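Local coordinates for protein enolase (PDB 3UGV) that probably catalyses a magnesium-dependent lyase-type reaction of the enolase superfamily, whose members abstract a proton next to a carboxylate, at residues F[228-231]-F[232-236]; F[260-263]-F[264-267]; F[285-288]-F[289-292]. All blocks are in the same frame, centred on the assembly; numbering follows the deposited sequence.

Contact 1: residues F[228-231]-F[232-236]; sequences QGLD and MAEAM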
loop_
_atom_site.group_PDB
_atom_site.type_symbol
_atom_site.label_atom_id
_atom_site.label_comp_id
_atom_site.label_asym_id
_atom_site.label_seq_id
_atom_site.Cartn_x
_atom_site.Cartn_y
_atom_site.Cartn_z
ATOM N N GLN F 228 -14.235 -3.817 26.148
ATOM C CA GLN F 228 -12.913 -3.207 26.165
ATOM C C GLN F 228 -12.049 -3.720 27.315
ATOM O O GLN F 228 -11.089 -3.064 27.692
ATOM C CB GLN F 228 -13.040 -1.685 26.319
ATOM C CG GLN F 228 -13.829 -1.012 25.236
ATOM C CD GLN F 228 -13.882 0.496 25.432
ATOM O OE1 GLN F 228 -12.853 1.173 25.415
ATOM N NE2 GLN F 228 -15.087 1.029 25.636
ATOM N N GLY F 229 -12.383 -4.876 27.883
ATOM C CA GLY F 229 -11.712 -5.323 29.098
ATOM C C GLY F 229 -10.337 -5.954 28.947
ATOM O O GLY F 229 -9.682 -6.274 29.943
ATOM N N LEU F 230 -9.889 -6.150 27.710
ATOM C CA LEU F 230 -8.653 -6.892 27.486
ATOM C C LEU F 230 -7.584 -5.997 26.910
ATOM O O LEU F 230 -7.888 -5.019 26.235
ATOM C CB LEU F 230 -8.891 -8.061 26.533
ATOM C CG LEU F 230 -10.090 -8.952 26.833
ATOM C CD1 LEU F 230 -10.129 -10.082 25.829
ATOM C CD2 LEU F 230 -10.002 -9.499 28.252
ATOM N N ASP F 231 -6.328 -6.337 27.175
ATOM C CA ASP F 231 -5.219 -5.701 26.474
ATOM C C ASP F 231 -4.943 -6.573 25.257
ATOM O O ASP F 231 -5.566 -7.621 25.112
ATOM C CB ASP F 231 -3.991 -5.508 27.386
ATOM C CG ASP F 231 -3.264 -6.832 27.743
ATOM O OD1 ASP F 231 -3.316 -7.823 26.969
ATOM O OD2 ASP F 231 -2.606 -6.864 28.807
ATOM N N MET F 232 -4.041 -6.152 24.376
ATOM C CA MET F 232 -3.861 -6.867 23.124
ATOM C C MET F 232 -3.406 -8.312 23.303
ATOM O O MET F 232 -3.875 -9.201 22.590
ATOM C CB MET F 232 -2.934 -6.102 22.175
ATOM C CG MET F 232 -3.690 -5.175 21.244
ATOM S SD MET F 232 -4.943 -6.038 20.257
ATOM C CE MET F 232 -3.894 -6.965 19.128
ATOM N N ALA F 233 -2.497 -8.549 24.245
ATOM C CA ALA F 233 -2.025 -9.910 24.491
ATOM C C ALA F 233 -3.183 -10.798 24.936
ATOM O O ALA F 233 -3.449 -11.850 24.336
ATOM C CB ALA F 233 -0.925 -9.921 25.514
ATOM N N GLU F 234 -3.889 -10.364 25.970
ATOM C CA GLU F 234 -5.044 -11.115 26.438
ATOM C C GLU F 234 -6.060 -11.287 25.320
ATOM O O GLU F 234 -6.712 -12.323 25.226
ATOM C CB GLU F 234 -5.689 -10.429 27.642
ATOM C CG GLU F 234 -4.807 -10.409 28.885
ATOM C CD GLU F 234 -5.292 -9.404 29.942
ATOM O OE1 GLU F 234 -6.015 -8.431 29.589
ATOM O OE2 GLU F 234 -4.937 -9.591 31.133
ATOM N N ALA F 235 -6.203 -10.280 24.462
ATOM C CA ALA F 235 -7.234 -10.381 23.437
ATOM C C ALA F 235 -6.872 -11.399 22.364
ATOM O O ALA F 235 -7.740 -12.088 21.825
ATOM C CB ALA F 235 -7.534 -9.029 22.813
ATOM N N MET F 236 -5.592 -11.490 22.041
ATOM C CA MET F 236 -5.170 -12.425 21.010
ATOM C C MET F 236 -5.453 -13.833 21.518
ATOM O O MET F 236 -6.057 -14.637 20.822
ATOM C CB MET F 236 -3.687 -12.234 20.663
ATOM C CG MET F 236 -3.395 -10.918 19.943
ATOM S SD MET F 236 -1.653 -10.744 19.517
ATOM C CE MET F 236 -1.469 -12.203 18.462
HETATM O O HOH W 1 -1.582 -8.886 30.509
#
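Asp231 turns the chain from loop 228-231 into helix 232-236, and its backbone takes part in the first helical bond: Ala235 N donates to Asp231 O at 2.8 Å. The CA atoms of Leu230 and Ala235 stand 5.5 Å apart, so the end of the loop folds back against the first turn. Asp231 is the N-cap. Its CG sits between the backbone N and the carbonyl carbon (chi1 71°), which swings the carboxylate over the start of the helix, where OD1 accepts from Glu234 N at 2.8 Å in a nearly straight bond (168°). Glu234 returns the bond: its OE1 accepts from Asp231 N at 3.2 Å, on the anti side of the carboxylate and 23° out of its plane. The two reciprocal bonds define a capping box. They also stack the two carboxylates, with Asp231 OD1 3.8 Å from Glu234 OE1; the positive end of the helix dipole probably eases this like-charge approach. A water donates to Asp231 OD2 at 2.8 Å and, weakly, to Glu234 OE2. Beside these polar bonds, Leu230 CD1 rests on Ala235 CA at 3.8 Å. The contact follows strand 221-225, which carries the magnesium ligand Asp225, and opens helix 232-242; Met232 and Ala233 of this helix pack on Gly321 and His344 of the second subunit, while Ala235 meets Val254 in the loop after strand 249-251.

Contact 2: residues F[260-263]-F[264-267]; sequences DGYA and QLRH. With NI (nickel (II) ion), chain Y; MG (magnesium ion), chain X.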
loop_
_atom_site.group_PDB
_atom_site.type_symbol
_atom_site.label_atom_id
_atom_site.label_comp_id
_atom_site.label_asym_id
_atom_site.label_seq_id
_atom_site.Cartn_x
_atom_site.Cartn_y
_atom_site.Cartn_z
ATOM N N ASP F 260 -4.973 -0.076 15.320
ATOM C CA ASP F 260 -3.913 -0.993 14.895
ATOM C C ASP F 260 -4.190 -2.386 15.449
ATOM O O ASP F 260 -4.035 -3.365 14.738
ATOM C CB ASP F 260 -2.533 -0.510 15.331
ATOM C CG ASP F 260 -2.191 0.866 14.772
ATOM O OD1 ASP F 260 -2.282 1.080 13.541
ATOM O OD2 ASP F 260 -1.842 1.740 15.578
ATOM N N GLY F 261 -4.607 -2.467 16.714
ATOM C CA GLY F 261 -4.922 -3.740 17.352
ATOM C C GLY F 261 -6.172 -4.379 16.769
ATOM O O GLY F 261 -6.219 -5.585 16.526
ATOM N N TYR F 262 -7.195 -3.564 16.532
ATOM C CA TYR F 262 -8.431 -4.065 15.948
ATOM C C TYR F 262 -8.194 -4.681 14.570
ATOM O O TYR F 262 -8.671 -5.782 14.302
ATOM C CB TYR F 262 -9.488 -2.971 15.914
ATOM C CG TYR F 262 -10.260 -2.870 17.212
ATOM C CD1 TYR F 262 -10.854 -3.991 17.770
ATOM C CD2 TYR F 262 -10.392 -1.664 17.878
ATOM C CE1 TYR F 262 -11.563 -3.917 18.959
ATOM C CE2 TYR F 262 -11.096 -1.578 19.067
ATOM C CZ TYR F 262 -11.678 -2.715 19.603
ATOM O OH TYR F 262 -12.392 -2.640 20.783
ATOM N N ALA F 263 -7.427 -3.995 13.715
ATOM C CA ALA F 263 -7.094 -4.549 12.406
ATOM C C ALA F 263 -6.396 -5.909 12.515
ATOM O O ALA F 263 -6.665 -6.787 11.712
ATOM C CB ALA F 263 -6.248 -3.561 11.562
ATOM N N GLN F 264 -5.510 -6.085 13.498
ATOM C CA GLN F 264 -4.821 -7.370 13.689
ATOM C C GLN F 264 -5.788 -8.486 14.088
ATOM O O GLN F 264 -5.731 -9.602 13.558
ATOM C CB GLN F 264 -3.722 -7.270 14.753
ATOM C CG GLN F 264 -2.543 -6.418 14.365
ATOM C CD GLN F 264 -1.789 -6.976 13.174
ATOM O OE1 GLN F 264 -1.339 -8.122 13.198
ATOM N NE2 GLN F 264 -1.652 -6.169 12.120
ATOM N N LEU F 265 -6.662 -8.170 15.036
ATOM C CA LEU F 265 -7.667 -9.111 15.534
ATOM C C LEU F 265 -8.650 -9.506 14.436
ATOM O O LEU F 265 -9.044 -10.666 14.322
ATOM C CB LEU F 265 -8.439 -8.465 16.684
ATOM C CG LEU F 265 -7.627 -8.275 17.956
ATOM C CD1 LEU F 265 -8.415 -7.502 18.990
ATOM C CD2 LEU F 265 -7.222 -9.660 18.475
ATOM N N ARG F 266 -9.052 -8.532 13.633
ATOM C CA ARG F 266 -10.039 -8.778 12.586
ATOM C C ARG F 266 -9.437 -9.740 11.565
ATOM O O ARG F 266 -10.105 -10.642 11.062
ATOM C CB ARG F 266 -10.422 -7.462 11.918
ATOM C CG ARG F 266 -11.521 -7.570 10.863
ATOM C CD ARG F 266 -11.171 -6.662 9.708
ATOM N NE ARG F 266 -12.245 -6.544 8.749
ATOM C CZ ARG F 266 -12.126 -5.891 7.604
ATOM N NH1 ARG F 266 -10.967 -5.331 7.291
ATOM N NH2 ARG F 266 -13.160 -5.809 6.776
ATOM N N HIS F 267 -8.151 -9.565 11.297
ATOM C CA HIS F 267 -7.460 -10.431 10.365
ATOM C C HIS F 267 -7.360 -11.851 10.890
ATOM O O HIS F 267 -7.674 -12.798 10.168
ATOM C CB HIS F 267 -6.062 -9.906 10.044
ATOM C CG HIS F 267 -5.233 -10.880 9.268
ATOM N ND1 HIS F 267 -4.431 -11.825 9.877
ATOM C CD2 HIS F 267 -5.104 -11.077 7.934
ATOM C CE1 HIS F 267 -3.832 -12.552 8.949
ATOM N NE2 HIS F 267 -4.222 -12.118 7.761
HETATM NI NI NI Y . -3.968 -13.509 5.711
HETATM MG MG MG X . -11.721 -11.815 10.382
HETATM O O HOH W 2 -1.984 -3.434 12.773
HETATM O O HOH W 3 -10.455 -12.464 8.889
HETATM O O HOH W 4 -12.163 -10.246 9.130
HETATM O O HOH W 5 -13.130 -10.996 11.657
HETATM O O HOH W 6 -13.104 -12.988 9.362
#
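Gln264 folds back over Gly261 and Asp260, and its side chain can be traced atom by atom. CB lies 3.5 Å from Gly261 O. CG, set anti to the carbonyl carbon (chi1 -68°), comes within 3.4 Å of Asp260 O. A bend at chi2 (-64°) then brings the amide round, and NE2 donates to a water at 2.8 Å; the same water donates to Asp260 O. That carbonyl thus receives a water proton as well as the weak backbone bond from Gln264 N, so the water and the amide together close a small loop on the helix surface. The side chain also packs on Arg266 of the second subunit. Regular i to i+4 bonds continue from Leu265 N to Gly261 O, from Arg266 N to Tyr262 O and from His267 N to Ala263 O. On the inward side Leu265 CD1 approaches the Tyr262 ring obliquely, 4.4 Å from its CD1, and both residues lean on Leu273 of strand 273-275 within this beta-alpha-beta unit. The chemistry is concentrated in the last turn. Arg266 O binds a magnesium ion at 2.1 Å, and four waters and Leu269 O complete six ligands. His267 NE2 binds the nickel ion at 2.5 Å with three further atoms, among them NE2 of His267 from the second and fourth subunits. A carbonyl at the helix C-terminal end is a favourable cation ligand, and the shared nickel ion is consistent with a bridge between subunits. Both sites are separate from the magnesium site of Asp225, Glu251 and Glu277.

Contact 3: residues F[285-288]-F[289-292]; sequences MHQA and LQAG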
loop_
_atom_site.group_PDB
_atom_site.type_symbol
_atom_site.label_atom_id
_atom_site.label_comp_id
_atom_site.label_asym_id
_atom_site.label_seq_id
_atom_site.Cartn_x
_atom_site.Cartn_y
_atom_site.Cartn_z
ATOM N N MET F 285 -16.209 6.629 11.994
ATOM C CA MET F 285 -16.545 5.347 11.376
ATOM C C MET F 285 -15.746 5.140 10.074
ATOM O O MET F 285 -15.187 4.068 9.811
ATOM C CB MET F 285 -18.050 5.266 11.065
ATOM C CG MET F 285 -18.452 3.916 10.429
ATOM S SD MET F 285 -20.190 3.805 9.968
ATOM C CE MET F 285 -20.929 3.574 11.570
ATOM N N HIS F 286 -15.702 6.182 9.262
ATOM C CA HIS F 286 -15.016 6.133 7.975
ATOM C C HIS F 286 -13.518 5.824 8.179
ATOM O O HIS F 286 -12.925 5.032 7.438
ATOM C CB HIS F 286 -15.276 7.463 7.228
ATOM C CG HIS F 286 -14.184 7.877 6.291
ATOM N ND1 HIS F 286 -13.992 7.287 5.059
ATOM C CD2 HIS F 286 -13.246 8.850 6.394
ATOM C CE1 HIS F 286 -12.974 7.870 4.450
ATOM N NE2 HIS F 286 -12.502 8.820 5.241
ATOM N N GLN F 287 -12.920 6.416 9.211
ATOM C CA GLN F 287 -11.511 6.170 9.520
ATOM C C GLN F 287 -11.266 4.743 10.008
ATOM O O GLN F 287 -10.279 4.116 9.634
ATOM C CB GLN F 287 -11.017 7.179 10.551
ATOM C CG GLN F 287 -11.021 8.628 10.030
ATOM C CD GLN F 287 -10.614 9.621 11.105
ATOM O OE1 GLN F 287 -10.593 9.287 12.303
ATOM N NE2 GLN F 287 -10.267 10.842 10.687
ATOM N N ALA F 288 -12.186 4.233 10.825
ATOM C CA ALA F 288 -12.121 2.864 11.289
ATOM C C ALA F 288 -12.171 1.878 10.131
ATOM O O ALA F 288 -11.461 0.871 10.146
ATOM C CB ALA F 288 -13.242 2.582 12.261
ATOM N N LEU F 289 -13.014 2.164 9.141
ATOM C CA LEU F 289 -13.173 1.277 7.979
ATOM C C LEU F 289 -11.930 1.322 7.084
ATOM O O LEU F 289 -11.433 0.284 6.647
ATOM C CB LEU F 289 -14.451 1.609 7.183
ATOM C CG LEU F 289 -15.755 1.504 7.991
ATOM C CD1 LEU F 289 -16.993 1.817 7.164
ATOM C CD2 LEU F 289 -15.889 0.131 8.615
ATOM N N GLN F 290 -11.405 2.518 6.840
ATOM C CA GLN F 290 -10.144 2.637 6.110
ATOM C C GLN F 290 -9.035 1.869 6.799
ATOM O O GLN F 290 -8.148 1.335 6.137
ATOM C CB GLN F 290 -9.707 4.087 5.985
ATOM C CG GLN F 290 -10.557 4.925 5.059
ATOM C CD GLN F 290 -10.102 6.372 5.079
ATOM O OE1 GLN F 290 -9.936 6.962 6.152
ATOM N NE2 GLN F 290 -9.869 6.946 3.897
ATOM N N ALA F 291 -9.074 1.827 8.130
ATOM C CA ALA F 291 -8.045 1.118 8.889
ATOM C C ALA F 291 -8.272 -0.392 8.855
ATOM O O ALA F 291 -7.451 -1.152 9.341
ATOM C CB ALA F 291 -8.010 1.617 10.317
ATOM N N GLY F 292 -9.393 -0.822 8.283
ATOM C CA GLY F 292 -9.754 -2.228 8.306
ATOM C C GLY F 292 -9.921 -2.748 9.727
ATOM O O GLY F 292 -9.455 -3.849 10.050
#
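Met285 and Leu289 begin the backbone bonding of this last turn: Leu289 N donates to Met285 O at 3.0 Å. Gln290 N follows with a straighter bond to His286 O (169°), and Ala291 N makes a more bent one to Gln287 O. Gly292 leaves helical geometry with a positive phi, and its N reaches back to Leu289 O at 2.8 Å, part of a Schellman motif at the C-terminal end of this helix. This is the helix of the beta-alpha-beta unit between strands 273-275 and 296-297, in the enolase-superfamily barrel domain, and the motif turns the chain toward the second of these strands. Apolar contact comes from Met285 and Leu289, whose side chains run side by side; Met285 CG touches Leu289 CD1 at 4.1 Å, and both pack against helix 306-320, on Ala313 and on Val316 and Trp320 respectively. Polar side chains meet on another side. Gln290 OE1 lies over one face of the His286 ring, 3.3 Å from NE2, with ring and amide planes 36° apart. His286 CG is only roughly anti to the backbone N (chi1 151°), which carries the ring back toward Gln290. The angles rule out a hydrogen bond between His286 NE2 and the Gln290 amide; instead His286 NE2 and Gln290 NE2 bond to OD2 and OD1, respectively, of Asp260 of the third subunit, while Trp320 of the fifth subunit meets the His286 ring.

How the contacts relate
All three contacts are local and partly buried, and lie in successive beta-alpha elements of one domain. Contact 1 opens a helix, contact 2 spans almost a whole one with its metals at the C-terminal end, and contact 3 closes one with a Schellman motif. Tyr262, Leu265, Met285 and Leu289 are buried, Leu265 on strand 273-275 and Leu289 on helix 306-320; the apolar Met232, Ala233 and Met236 meet another subunit, while Glu234 and Gln290 are exposed. Within the chain Met232 SD lies 3.7 Å from Gly261 CA, and Arg266 CD 3.3 Å from Gly292 O; contacts 1 and 3 do not touch. Contacts 2 and 3 also meet across an interface, where Asp260 bonds His286 and Gln290 of another subunit.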